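Local coordinates for protein telomerase reverse transcriptase (Candida albicans SC5314, PDB 6ZDQ) that probably extends telomeres as a reverse transcriptase, copying a template within its own RNA component onto chromosome ends, and binds telomerase RNA, at residues Q16-F21 / Y161-F166; V100-I105 / G130-D135; K134-L139 / A156-Y161. All coordinates share one frame; numbering follows the deposited sequence.

Contact 1 (Q16-F21 / Y161-F166)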
loop_
_atom_site.group_PDB
_atom_site.type_symbol
_atom_site.label_atom_id
_atom_site.label_comp_id
_atom_site.label_asym_id
_atom_site.label_seq_id
_atom_site.Cartn_x
_atom_site.Cartn_y
_atom_site.Cartn_z
ATOM N N GLN A 16 -3.276 -12.827 32.196
ATOM C CA GLN A 16 -3.230 -11.377 32.330
ATOM C C GLN A 16 -3.355 -10.670 30.986
ATOM O O GLN A 16 -3.785 -9.512 30.947
ATOM C CB GLN A 16 -1.938 -10.956 33.035
ATOM C CG GLN A 16 -1.865 -9.473 33.369
ATOM C CD GLN A 16 -3.097 -8.981 34.106
ATOM O OE1 GLN A 16 -3.538 -9.589 35.081
ATOM N NE2 GLN A 16 -3.665 -7.876 33.636
ATOM N N ASP A 17 -3.007 -11.340 29.885
ATOM C CA ASP A 17 -3.147 -10.722 28.571
ATOM C C ASP A 17 -4.612 -10.553 28.186
ATOM O O ASP A 17 -4.985 -9.553 27.562
ATOM C CB ASP A 17 -2.408 -11.546 27.519
ATOM C CG ASP A 17 -0.903 -11.425 27.639
ATOM O OD1 ASP A 17 -0.436 -10.640 28.490
ATOM O OD2 ASP A 17 -0.186 -12.114 26.881
ATOM N N ILE A 18 -5.456 -11.519 28.541
ATOM C CA ILE A 18 -6.872 -11.425 28.204
ATOM C C ILE A 18 -7.654 -10.624 29.242
ATOM O O ILE A 18 -8.648 -9.977 28.897
ATOM C CB ILE A 18 -7.475 -12.828 28.014
ATOM C CG1 ILE A 18 -7.100 -13.746 29.176
ATOM C CG2 ILE A 18 -7.007 -13.430 26.706
ATOM C CD1 ILE A 18 -7.420 -15.203 28.930
ATOM N N LEU A 19 -7.230 -10.651 30.508
ATOM C CA LEU A 19 -7.876 -9.817 31.516
ATOM C C LEU A 19 -7.714 -8.338 31.189
ATOM O O LEU A 19 -8.664 -7.557 31.316
ATOM C CB LEU A 19 -7.308 -10.128 32.900
ATOM C CG LEU A 19 -7.638 -11.502 33.484
ATOM C CD1 LEU A 19 -6.929 -11.707 34.814
ATOM C CD2 LEU A 19 -9.139 -11.670 33.641
ATOM N N SER A 20 -6.513 -7.935 30.767
ATOM C CA SER A 20 -6.297 -6.551 30.358
ATOM C C SER A 20 -7.110 -6.210 29.114
ATOM O O SER A 20 -7.666 -5.109 29.013
ATOM C CB SER A 20 -4.810 -6.300 30.114
ATOM O OG SER A 20 -4.324 -7.111 29.059
ATOM N N PHE A 21 -7.176 -7.134 28.154
ATOM C CA PHE A 21 -7.919 -6.888 26.922
ATOM C C PHE A 21 -9.399 -6.654 27.205
ATOM O O PHE A 21 -9.967 -5.628 26.815
ATOM C CB PHE A 21 -7.729 -8.063 25.960
ATOM C CG PHE A 21 -8.518 -7.941 24.689
ATOM C CD1 PHE A 21 -7.992 -7.281 23.593
ATOM C CD2 PHE A 21 -9.786 -8.491 24.589
ATOM C CE1 PHE A 21 -8.716 -7.167 22.422
ATOM C CE2 PHE A 21 -10.516 -8.381 23.422
ATOM C CZ PHE A 21 -9.980 -7.719 22.335
ATOM N N TYR A 161 -10.879 -14.414 25.405
ATOM C CA TYR A 161 -10.331 -15.716 25.040
ATOM C C TYR A 161 -10.275 -15.882 23.526
ATOM O O TYR A 161 -9.254 -16.311 22.974
ATOM C CB TYR A 161 -11.159 -16.826 25.685
ATOM C CG TYR A 161 -10.855 -18.209 25.157
ATOM C CD1 TYR A 161 -9.759 -18.926 25.621
ATOM C CD2 TYR A 161 -11.667 -18.798 24.198
ATOM C CE1 TYR A 161 -9.481 -20.189 25.141
ATOM C CE2 TYR A 161 -11.396 -20.059 23.712
ATOM C CZ TYR A 161 -10.304 -20.751 24.185
ATOM O OH TYR A 161 -10.038 -22.010 23.696
ATOM N N LEU A 162 -11.367 -15.546 22.833
ATOM C CA LEU A 162 -11.369 -15.624 21.376
ATOM C C LEU A 162 -10.351 -14.673 20.760
ATOM O O LEU A 162 -9.767 -14.981 19.715
ATOM C CB LEU A 162 -12.765 -15.330 20.831
ATOM C CG LEU A 162 -13.845 -16.363 21.156
ATOM C CD1 LEU A 162 -15.179 -15.953 20.561
ATOM C CD2 LEU A 162 -13.434 -17.740 20.663
ATOM N N TRP A 163 -10.127 -13.516 21.385
ATOM C CA TRP A 163 -9.103 -12.603 20.889
ATOM C C TRP A 163 -7.716 -13.222 21.002
ATOM O O TRP A 163 -6.906 -13.123 20.072
ATOM C CB TRP A 163 -9.163 -11.277 21.646
ATOM C CG TRP A 163 -7.956 -10.410 21.430
ATOM C CD1 TRP A 163 -7.691 -9.626 20.344
ATOM C CD2 TRP A 163 -6.851 -10.241 22.326
ATOM N NE1 TRP A 163 -6.489 -8.981 20.508
ATOM C CE2 TRP A 163 -5.953 -9.341 21.717
ATOM C CE3 TRP A 163 -6.533 -10.764 23.583
ATOM C CZ2 TRP A 163 -4.760 -8.952 22.324
ATOM C CZ3 TRP A 163 -5.348 -10.378 24.183
ATOM C CH2 TRP A 163 -4.478 -9.480 23.554
ATOM N N TRP A 164 -7.427 -13.874 22.131
ATOM C CA TRP A 164 -6.121 -14.501 22.311
ATOM C C TRP A 164 -5.898 -15.619 21.301
ATOM O O TRP A 164 -4.775 -15.818 20.823
ATOM C CB TRP A 164 -5.984 -15.032 23.737
ATOM C CG TRP A 164 -4.645 -15.629 24.026
ATOM C CD1 TRP A 164 -3.529 -14.973 24.456
ATOM C CD2 TRP A 164 -4.280 -17.007 23.905
ATOM N NE1 TRP A 164 -2.491 -15.858 24.612
ATOM C CE2 TRP A 164 -2.926 -17.114 24.280
ATOM C CE3 TRP A 164 -4.966 -18.161 23.518
ATOM C CZ2 TRP A 164 -2.245 -18.330 24.278
ATOM C CZ3 TRP A 164 -4.289 -19.367 23.517
ATOM C CH2 TRP A 164 -2.943 -19.442 23.894
ATOM N N LEU A 165 -6.955 -16.366 20.971
ATOM C CA LEU A 165 -6.824 -17.450 20.000
ATOM C C LEU A 165 -6.379 -16.931 18.639
ATOM O O LEU A 165 -5.525 -17.539 17.984
ATOM C CB LEU A 165 -8.146 -18.209 19.873
ATOM C CG LEU A 165 -8.278 -19.510 20.668
ATOM C CD1 LEU A 165 -7.973 -19.276 22.135
ATOM C CD2 LEU A 165 -9.672 -20.097 20.493
ATOM N N PHE A 166 -6.948 -15.809 18.197
ATOM C CA PHE A 166 -6.641 -15.265 16.880
ATOM C C PHE A 166 -5.440 -14.326 16.894
ATOM O O PHE A 166 -4.622 -14.356 15.968
ATOM C CB PHE A 166 -7.860 -14.529 16.317
ATOM C CG PHE A 166 -8.926 -15.441 15.777
ATOM C CD1 PHE A 166 -9.764 -16.136 16.635
ATOM C CD2 PHE A 166 -9.095 -15.597 14.412
ATOM C CE1 PHE A 166 -10.747 -16.971 16.139
ATOM C CE2 PHE A 166 -10.077 -16.431 13.910
ATOM C CZ PHE A 166 -10.903 -17.119 14.775
#
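The carbonyl oxygen of D17 lies where several groups converge: the S20 hydroxyl OG is 2.9 Å from D17 O, F21 N gives D17 O a weak helical bond, and from across the contact W163 CZ3 comes to 3.5 Å from the same oxygen, which stands oblique to the indole. S20 OG lies near Q16 O as well, and which of the two oxygens it serves is undecided. The rest of the contact is apolar and is led by F21 and W163, which stack face to face. The phenyl ring lies over the five-membered ring of the indole, centroids 3.7 Å apart and planes only 9° from parallel. Each side chain also lays its own CB over the partner's ring, in two CH-pi contacts: F21 CB is 4.1 Å from the centroid of the W163 six-membered ring, and W163 CB is 3.9 Å from the F21 centroid. Both rings swing opposite their backbone nitrogen (chi1 177° for F21), which carries them into the space between helices 11-21 and 148-177. Beside the stack, I18 CG2 reaches W164 CB at 3.5 Å and meets the rim of the W163 indole near its plane. A branched isoleucine suits this place, offering one methyl to two consecutive tryptophans. M124 touches both stacked rings, and H168 meets both tryptophans. The short helical segments are 9.4 Å apart, their directions 122° apart. With no polar bond between them, their union rests on ring stacking and methyl packing, so shape and dispersion rather than charge hold helix 11-21 against helix 148-177.

Contact 2 (V100-I105 / G130-D135). With nucleotides of chain B.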
loop_
_atom_site.group_PDB
_atom_site.type_symbol
_atom_site.label_atom_id
_atom_site.label_comp_id
_atom_site.label_asym_id
_atom_site.label_seq_id
_atom_site.Cartn_x
_atom_site.Cartn_y
_atom_site.Cartn_z
ATOM N N VAL A 100 -19.130 -29.005 19.820
ATOM C CA VAL A 100 -19.107 -29.377 18.408
ATOM C C VAL A 100 -19.574 -28.218 17.533
ATOM O O VAL A 100 -18.915 -27.862 16.549
ATOM C CB VAL A 100 -19.962 -30.635 18.173
ATOM C CG1 VAL A 100 -19.995 -30.987 16.692
ATOM C CG2 VAL A 100 -19.429 -31.799 18.993
ATOM N N SER A 101 -20.724 -27.626 17.869
ATOM C CA SER A 101 -21.308 -26.592 17.015
ATOM C C SER A 101 -20.403 -25.368 16.905
ATOM O O SER A 101 -20.216 -24.826 15.810
ATOM C CB SER A 101 -22.688 -26.200 17.542
ATOM O OG SER A 101 -22.616 -25.777 18.891
ATOM N N ASN A 102 -19.832 -24.917 18.027
ATOM C CA ASN A 102 -18.929 -23.768 17.978
ATOM C C ASN A 102 -17.635 -24.096 17.241
ATOM O O ASN A 102 -17.051 -23.214 16.602
ATOM C CB ASN A 102 -18.615 -23.266 19.390
ATOM C CG ASN A 102 -19.810 -22.616 20.062
ATOM O OD1 ASN A 102 -20.792 -22.261 19.409
ATOM N ND2 ASN A 102 -19.728 -22.450 21.377
ATOM N N LYS A 103 -17.168 -25.345 17.331
ATOM C CA LYS A 103 -15.932 -25.728 16.654
ATOM C C LYS A 103 -16.043 -25.535 15.146
ATOM O O LYS A 103 -15.079 -25.120 14.493
ATOM C CB LYS A 103 -15.575 -27.177 16.986
ATOM C CG LYS A 103 -14.246 -27.646 16.406
ATOM C CD LYS A 103 -13.925 -29.072 16.826
ATOM C CE LYS A 103 -12.599 -29.537 16.242
ATOM N NZ LYS A 103 -12.265 -30.934 16.641
ATOM N N LYS A 104 -17.206 -25.850 14.573
ATOM C CA LYS A 104 -17.410 -25.621 13.147
ATOM C C LYS A 104 -17.377 -24.135 12.817
ATOM O O LYS A 104 -16.750 -23.724 11.833
ATOM C CB LYS A 104 -18.732 -26.240 12.699
ATOM C CG LYS A 104 -18.924 -27.667 13.171
ATOM C CD LYS A 104 -20.212 -28.266 12.640
ATOM C CE LYS A 104 -20.446 -29.650 13.225
ATOM N NZ LYS A 104 -19.279 -30.551 13.009
ATOM N N ILE A 105 -18.046 -23.316 13.630
ATOM C CA ILE A 105 -18.070 -21.875 13.389
ATOM C C ILE A 105 -16.675 -21.284 13.549
ATOM O O ILE A 105 -16.222 -20.489 12.718
ATOM C CB ILE A 105 -19.082 -21.191 14.324
ATOM C CG1 ILE A 105 -20.493 -21.707 14.045
ATOM C CG2 ILE A 105 -19.025 -19.687 14.150
ATOM C CD1 ILE A 105 -21.533 -21.156 14.983
ATOM N N GLY A 130 -22.403 -15.466 16.449
ATOM C CA GLY A 130 -23.058 -16.753 16.335
ATOM C C GLY A 130 -22.465 -17.862 17.172
ATOM O O GLY A 130 -22.843 -19.024 16.990
ATOM N N ILE A 131 -21.558 -17.546 18.090
ATOM C CA ILE A 131 -20.928 -18.548 18.941
ATOM C C ILE A 131 -21.724 -18.663 20.234
ATOM O O ILE A 131 -21.955 -17.662 20.925
ATOM C CB ILE A 131 -19.461 -18.188 19.222
ATOM C CG1 ILE A 131 -18.640 -18.264 17.934
ATOM C CG2 ILE A 131 -18.880 -19.101 20.287
ATOM C CD1 ILE A 131 -17.186 -17.905 18.115
ATOM N N ARG A 132 -22.146 -19.881 20.561
ATOM C CA ARG A 132 -22.958 -20.119 21.748
ATOM C C ARG A 132 -22.098 -19.975 22.999
ATOM O O ARG A 132 -21.176 -20.763 23.224
ATOM C CB ARG A 132 -23.594 -21.505 21.680
ATOM C CG ARG A 132 -24.606 -21.687 20.558
ATOM C CD ARG A 132 -25.749 -20.689 20.669
ATOM N NE ARG A 132 -26.906 -21.091 19.875
ATOM C CZ ARG A 132 -27.047 -20.843 18.576
ATOM N NH1 ARG A 132 -26.099 -20.194 17.914
ATOM N NH2 ARG A 132 -28.137 -21.249 17.939
ATOM N N LEU A 133 -22.394 -18.956 23.811
ATOM C CA LEU A 133 -21.680 -18.773 25.071
ATOM C C LEU A 133 -21.988 -19.887 26.064
ATOM O O LEU A 133 -21.127 -20.243 26.879
ATOM C CB LEU A 133 -22.028 -17.412 25.676
ATOM C CG LEU A 133 -21.406 -17.069 27.033
ATOM C CD1 LEU A 133 -20.343 -15.990 26.885
ATOM C CD2 LEU A 133 -22.485 -16.656 28.024
ATOM N N LYS A 134 -23.207 -20.435 26.023
ATOM C CA LYS A 134 -23.599 -21.475 26.971
ATOM C C LYS A 134 -22.695 -22.700 26.887
ATOM O O LYS A 134 -22.431 -23.346 27.908
ATOM C CB LYS A 134 -25.056 -21.881 26.734
ATOM C CG LYS A 134 -25.341 -22.342 25.311
ATOM C CD LYS A 134 -26.588 -23.207 25.221
ATOM C CE LYS A 134 -26.765 -23.758 23.813
ATOM N NZ LYS A 134 -27.887 -24.729 23.722
ATOM N N ASP A 135 -22.216 -23.037 25.687
ATOM C CA ASP A 135 -21.420 -24.244 25.496
ATOM C C ASP A 135 -20.029 -24.149 26.111
ATOM O O ASP A 135 -19.357 -25.178 26.233
ATOM C CB ASP A 135 -21.301 -24.560 24.005
ATOM C CG ASP A 135 -22.648 -24.799 23.351
ATOM O OD1 ASP A 135 -23.672 -24.739 24.061
ATOM O OD2 ASP A 135 -22.682 -25.047 22.127
ATOM P P U B 59 -26.683 -16.240 18.140
ATOM O OP1 U B 59 -26.248 -17.581 17.678
ATOM O OP2 U B 59 -28.127 -15.898 18.127
ATOM O "O5'" U B 59 -26.139 -16.024 19.622
ATOM C "C5'" U B 59 -24.757 -16.165 19.916
ATOM C "C4'" U B 59 -24.407 -15.559 21.252
ATOM O "O4'" U B 59 -24.605 -14.122 21.218
ATOM C "C3'" U B 59 -25.248 -16.013 22.432
ATOM O "O3'" U B 59 -24.866 -17.281 22.934
ATOM C "C2'" U B 59 -25.060 -14.873 23.424
ATOM O "O2'" U B 59 -23.798 -14.969 24.067
ATOM C "C1'" U B 59 -25.032 -13.665 22.486
ATOM N N1 U B 59 -26.370 -13.042 22.347
ATOM C C2 U B 59 -26.772 -12.150 23.326
ATOM O O2 U B 59 -26.075 -11.856 24.283
ATOM N N3 U B 59 -28.021 -11.611 23.147
ATOM C C4 U B 59 -28.895 -11.867 22.111
ATOM O O4 U B 59 -29.989 -11.301 22.086
ATOM C C5 U B 59 -28.410 -12.799 21.140
ATOM C C6 U B 59 -27.196 -13.340 21.289
ATOM P P G B 60 -25.956 -18.226 23.639
ATOM O OP1 G B 60 -25.278 -19.490 24.015
ATOM O OP2 G B 60 -27.173 -18.266 22.789
ATOM O "O5'" G B 60 -26.314 -17.453 24.983
ATOM C "C5'" G B 60 -27.624 -17.490 25.524
ATOM C "C4'" G B 60 -27.796 -16.442 26.594
ATOM O "O4'" G B 60 -27.742 -15.116 26.004
ATOM C "C3'" G B 60 -29.120 -16.457 27.337
ATOM O "O3'" G B 60 -29.171 -17.442 28.351
ATOM C "C2'" G B 60 -29.212 -15.032 27.865
ATOM O "O2'" G B 60 -28.373 -14.868 28.999
ATOM C "C1'" G B 60 -28.610 -14.246 26.702
ATOM N N9 G B 60 -29.643 -13.762 25.767
ATOM C C8 G B 60 -29.857 -14.182 24.475
ATOM N N7 G B 60 -30.851 -13.565 23.894
ATOM C C5 G B 60 -31.324 -12.684 24.857
ATOM C C6 G B 60 -32.392 -11.749 24.808
ATOM O O6 G B 60 -33.163 -11.502 23.872
ATOM N N1 G B 60 -32.523 -11.062 26.010
ATOM C C2 G B 60 -31.730 -11.247 27.117
ATOM N N2 G B 60 -32.014 -10.486 28.184
ATOM N N3 G B 60 -30.734 -12.114 27.176
ATOM C C4 G B 60 -30.587 -12.793 26.019
ATOM P P A B 58 -29.832 -12.887 14.900
ATOM O OP1 A B 58 -29.888 -14.078 14.016
ATOM O OP2 A B 58 -30.944 -12.625 15.849
ATOM O "O5'" A B 58 -28.481 -12.955 15.739
ATOM C "C5'" A B 58 -27.243 -13.198 15.091
ATOM C "C4'" A B 58 -26.086 -13.042 16.042
ATOM O "O4'" A B 58 -25.947 -11.650 16.424
ATOM C "C3'" A B 58 -26.211 -13.776 17.368
ATOM O "O3'" A B 58 -25.883 -15.150 17.270
ATOM C "C2'" A B 58 -25.276 -12.983 18.272
ATOM O "O2'" A B 58 -23.922 -13.339 18.031
ATOM C "C1'" A B 58 -25.499 -11.560 17.760
ATOM N N9 A B 58 -26.518 -10.842 18.550
ATOM C C8 A B 58 -27.853 -10.688 18.271
ATOM N N7 A B 58 -28.505 -9.995 19.173
ATOM C C5 A B 58 -27.534 -9.671 20.109
ATOM C C6 A B 58 -27.583 -8.945 21.311
ATOM N N6 A B 58 -28.697 -8.392 21.795
ATOM N N1 A B 58 -26.435 -8.804 22.010
ATOM C C2 A B 58 -25.318 -9.362 21.524
ATOM N N3 A B 58 -25.145 -10.067 20.408
ATOM C C4 A B 58 -26.306 -10.187 19.740
#
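N102 sets the O/N edge of its amide against the backbone of R132 and pairs with it twice, much as a neighbouring strand would. R132 N donates to N102 OD1 at 3.0 Å, while N102 ND2 donates to R132 O at 2.9 Å. The second bond runs close to the amide plane of N102, whereas the donor of the first stands 29° off the plane of the N102 carbonyl. Asparagine suits this place because its amide carries a donor and an acceptor side by side, satisfying both polar groups of one loop residue and fixing the amide's rotation. I131 CG2 lies over one face of this amide, 3.6 Å from N102 CG. One turn further along the helix, I105 and I131 lie alongside, running in opposing senses, with I105 CG2 4.1 Å from I131 CG1, and I105 CD1 rests against the carbonyl of G130. The R132 side chain sets out nearly perpendicular to that of N102 and then bends at chi2 (-59°), leaving the helix for the RNA. Its guanidinium plane is turned 55° from the amide, and NH1 comes close to OP1 of nucleotide U59 of chain B. The loop backbone holds the RNA directly: in chain B, G130 N bonds to O2' of the adenosine before U59 (3.1 Å), L133 N to O3' of U59 (3.1 Å) and K134 N to OP1 of the guanosine after it (3.0 Å). G130 has a positive phi, which glycine accepts readily. The loop thus lies between helix 99-115, which holds it through N102, and the RNA, while helix 148-177 takes its apolar side chains: I131 rests on L162, and L133 on F151, T155 and L158.

Contact 3 (K134-L139 / A156-Y161). With nucleotides of chain B.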
loop_
_atom_site.group_PDB
_atom_site.type_symbol
_atom_site.label_atom_id
_atom_site.label_comp_id
_atom_site.label_asym_id
_atom_site.label_seq_id
_atom_site.Cartn_x
_atom_site.Cartn_y
_atom_site.Cartn_z
ATOM N N LYS A 134 -23.207 -20.435 26.023
ATOM C CA LYS A 134 -23.599 -21.475 26.971
ATOM C C LYS A 134 -22.695 -22.700 26.887
ATOM O O LYS A 134 -22.431 -23.346 27.908
ATOM C CB LYS A 134 -25.056 -21.881 26.734
ATOM C CG LYS A 134 -25.341 -22.342 25.311
ATOM C CD LYS A 134 -26.588 -23.207 25.221
ATOM C CE LYS A 134 -26.765 -23.758 23.813
ATOM N NZ LYS A 134 -27.887 -24.729 23.722
ATOM N N ASP A 135 -22.216 -23.037 25.687
ATOM C CA ASP A 135 -21.420 -24.244 25.496
ATOM C C ASP A 135 -20.029 -24.149 26.111
ATOM O O ASP A 135 -19.357 -25.178 26.233
ATOM C CB ASP A 135 -21.301 -24.560 24.005
ATOM C CG ASP A 135 -22.648 -24.799 23.351
ATOM O OD1 ASP A 135 -23.672 -24.739 24.061
ATOM O OD2 ASP A 135 -22.682 -25.047 22.127
ATOM N N PHE A 136 -19.580 -22.953 26.495
ATOM C CA PHE A 136 -18.287 -22.786 27.157
ATOM C C PHE A 136 -18.508 -22.933 28.657
ATOM O O PHE A 136 -18.856 -21.978 29.355
ATOM C CB PHE A 136 -17.665 -21.441 26.810
ATOM C CG PHE A 136 -17.087 -21.375 25.427
ATOM C CD1 PHE A 136 -17.891 -21.075 24.341
ATOM C CD2 PHE A 136 -15.737 -21.597 25.215
ATOM C CE1 PHE A 136 -17.361 -21.006 23.069
ATOM C CE2 PHE A 136 -15.200 -21.530 23.944
ATOM C CZ PHE A 136 -16.014 -21.234 22.869
ATOM N N LYS A 137 -18.301 -24.152 29.158
ATOM C CA LYS A 137 -18.558 -24.429 30.567
ATOM C C LYS A 137 -17.491 -23.816 31.466
ATOM O O LYS A 137 -17.796 -23.352 32.571
ATOM C CB LYS A 137 -18.647 -25.937 30.790
ATOM C CG LYS A 137 -19.747 -26.613 29.988
ATOM C CD LYS A 137 -21.122 -26.074 30.362
ATOM C CE LYS A 137 -22.209 -26.746 29.541
ATOM N NZ LYS A 137 -23.575 -26.333 29.962
ATOM N N TRP A 138 -16.236 -23.806 31.016
ATOM C CA TRP A 138 -15.128 -23.347 31.849
ATOM C C TRP A 138 -15.088 -21.829 32.029
ATOM O O TRP A 138 -14.205 -21.340 32.743
ATOM C CB TRP A 138 -13.802 -23.839 31.268
ATOM C CG TRP A 138 -13.647 -23.563 29.808
ATOM C CD1 TRP A 138 -13.962 -24.400 28.777
ATOM C CD2 TRP A 138 -13.141 -22.365 29.211
ATOM N NE1 TRP A 138 -13.681 -23.799 27.575
ATOM C CE2 TRP A 138 -13.178 -22.547 27.814
ATOM C CE3 TRP A 138 -12.659 -21.157 29.721
ATOM C CZ2 TRP A 138 -12.750 -21.565 26.923
ATOM C CZ3 TRP A 138 -12.237 -20.185 28.837
ATOM C CH2 TRP A 138 -12.285 -20.394 27.454
ATOM N N LEU A 139 -16.004 -21.074 31.416
ATOM C CA LEU A 139 -16.029 -19.631 31.629
ATOM C C LEU A 139 -16.356 -19.269 33.073
ATOM O O LEU A 139 -16.086 -18.140 33.496
ATOM C CB LEU A 139 -17.032 -18.968 30.685
ATOM C CG LEU A 139 -16.649 -18.927 29.205
ATOM C CD1 LEU A 139 -17.707 -18.197 28.394
ATOM C CD2 LEU A 139 -15.286 -18.281 29.021
ATOM N N ALA A 156 -17.505 -11.051 28.522
ATOM C CA ALA A 156 -16.230 -10.361 28.356
ATOM C C ALA A 156 -15.079 -11.356 28.277
ATOM O O ALA A 156 -14.197 -11.239 27.418
ATOM C CB ALA A 156 -16.014 -9.370 29.499
ATOM N N PHE A 157 -15.069 -12.343 29.176
ATOM C CA PHE A 157 -13.995 -13.332 29.181
ATOM C C PHE A 157 -13.960 -14.121 27.877
ATOM O O PHE A 157 -12.884 -14.361 27.318
ATOM C CB PHE A 157 -14.155 -14.272 30.375
ATOM C CG PHE A 157 -12.943 -15.115 30.650
ATOM C CD1 PHE A 157 -11.689 -14.718 30.212
ATOM C CD2 PHE A 157 -13.057 -16.313 31.339
ATOM C CE1 PHE A 157 -10.575 -15.493 30.460
ATOM C CE2 PHE A 157 -11.945 -17.092 31.590
ATOM C CZ PHE A 157 -10.702 -16.681 31.149
ATOM N N LEU A 158 -15.129 -14.533 27.375
ATOM C CA LEU A 158 -15.168 -15.291 26.128
ATOM C C LEU A 158 -14.613 -14.476 24.967
ATOM O O LEU A 158 -13.878 -15.004 24.124
ATOM C CB LEU A 158 -16.595 -15.741 25.823
ATOM C CG LEU A 158 -16.748 -16.506 24.508
ATOM C CD1 LEU A 158 -16.063 -17.864 24.601
ATOM C CD2 LEU A 158 -18.214 -16.651 24.113
ATOM N N LYS A 159 -14.962 -13.187 24.899
ATOM C CA LYS A 159 -14.434 -12.336 23.836
ATOM C C LYS A 159 -12.924 -12.176 23.959
ATOM O O LYS A 159 -12.212 -12.161 22.948
ATOM C CB LYS A 159 -15.124 -10.973 23.858
ATOM C CG LYS A 159 -16.600 -11.012 23.487
ATOM C CD LYS A 159 -17.215 -9.620 23.519
ATOM C CE LYS A 159 -18.700 -9.662 23.196
ATOM N NZ LYS A 159 -19.322 -8.310 23.271
ATOM N N GLY A 160 -12.418 -12.050 25.187
ATOM C CA GLY A 160 -10.978 -11.985 25.378
ATOM C C GLY A 160 -10.290 -13.284 25.010
ATOM O O GLY A 160 -9.233 -13.277 24.373
ATOM N N TYR A 161 -10.879 -14.414 25.405
ATOM C CA TYR A 161 -10.331 -15.716 25.040
ATOM C C TYR A 161 -10.275 -15.882 23.526
ATOM O O TYR A 161 -9.254 -16.311 22.974
ATOM C CB TYR A 161 -11.159 -16.826 25.685
ATOM C CG TYR A 161 -10.855 -18.209 25.157
ATOM C CD1 TYR A 161 -9.759 -18.926 25.621
ATOM C CD2 TYR A 161 -11.667 -18.798 24.198
ATOM C CE1 TYR A 161 -9.481 -20.189 25.141
ATOM C CE2 TYR A 161 -11.396 -20.059 23.712
ATOM C CZ TYR A 161 -10.304 -20.751 24.185
ATOM O OH TYR A 161 -10.038 -22.010 23.696
ATOM P P G B 60 -25.956 -18.226 23.639
ATOM O OP1 G B 60 -25.278 -19.490 24.015
ATOM O OP2 G B 60 -27.173 -18.266 22.789
ATOM O "O5'" G B 60 -26.314 -17.453 24.983
ATOM C "C5'" G B 60 -27.624 -17.490 25.524
ATOM C "C4'" G B 60 -27.796 -16.442 26.594
ATOM O "O4'" G B 60 -27.742 -15.116 26.004
ATOM C "C3'" G B 60 -29.120 -16.457 27.337
ATOM O "O3'" G B 60 -29.171 -17.442 28.351
ATOM C "C2'" G B 60 -29.212 -15.032 27.865
ATOM O "O2'" G B 60 -28.373 -14.868 28.999
ATOM C "C1'" G B 60 -28.610 -14.246 26.702
ATOM N N9 G B 60 -29.643 -13.762 25.767
ATOM C C8 G B 60 -29.857 -14.182 24.475
ATOM N N7 G B 60 -30.851 -13.565 23.894
ATOM C C5 G B 60 -31.324 -12.684 24.857
ATOM C C6 G B 60 -32.392 -11.749 24.808
ATOM O O6 G B 60 -33.163 -11.502 23.872
ATOM N N1 G B 60 -32.523 -11.062 26.010
ATOM C C2 G B 60 -31.730 -11.247 27.117
ATOM N N2 G B 60 -32.014 -10.486 28.184
ATOM N N3 G B 60 -30.734 -12.114 27.176
ATOM C C4 G B 60 -30.587 -12.793 26.019
#
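L158 meets the opposing loop along much of its length. Its CB touches L139 CD1 at 3.7 Å; beyond CG the two methyls part, CD2 turning to L133 and CD1 to the F136 ring. There CD1 sits almost exactly over the ring's centre, 3.5 Å from the centroid and 3° off the normal, a CH-pi contact in which the methyl is about equally far from all six carbons. CG opposite the backbone nitrogen (chi1 178°) helps bring this branch to the ring. Leucine fits because its two methyls can serve two neighbours at once. L139 forks similarly: while one methyl meets L158, its CD2 lies 3.8 Å from F157 CD2. The third element is W138, whose six-membered ring points its edge at the face of Y161 in a T-shaped pair, centroids 4.6 Å apart and planes at 69°. W138 CH2 is the leading atom, standing above the middle of the tyrosine ring. The adjoining edge atom, W138 CZ3, has F157 CE2 near the indole plane at 4.2 Å. Both polar aromatics find acceptors in the short helix 94-97: W138 NE1 bonds to D95 O and Y161 OH to A96 O. Tryptophan and tyrosine can therefore fill the interior without leaving their polar groups unserved. All six touching residues are buried, and L15 and I18 of helix 11-21 cover F157. Such a non-regular loop closed over a long helix by aromatic and leucine packing belongs to the interior of the largely helical telomerase RNA-binding domain.

How the contacts relate
Helix 148-177 runs through contacts 1 and 3, whose centres are about 11 Å apart and which share Y161; I18 CD1 of contact 1 packs on F157 CE1 of contact 3 at 3.5 Å. The centres of contacts 2 and 3 are also about 11 Å apart; the two share K134 and D135 of one loop, with L133 CD1 of contact 2 meeting L158 CD2 of contact 3 at 3.6 Å. Contacts 1 and 2, centres about 18 Å apart, still touch, through L162 CD1 and I131 CD1 (3.7 Å). Contact 2 carries most of the bonds to the RNA, contact 3 shares K134 and otherwise packs the loop on helix 148-177, and contact 1 stays about 9 Å from the RNA at its nearest atom.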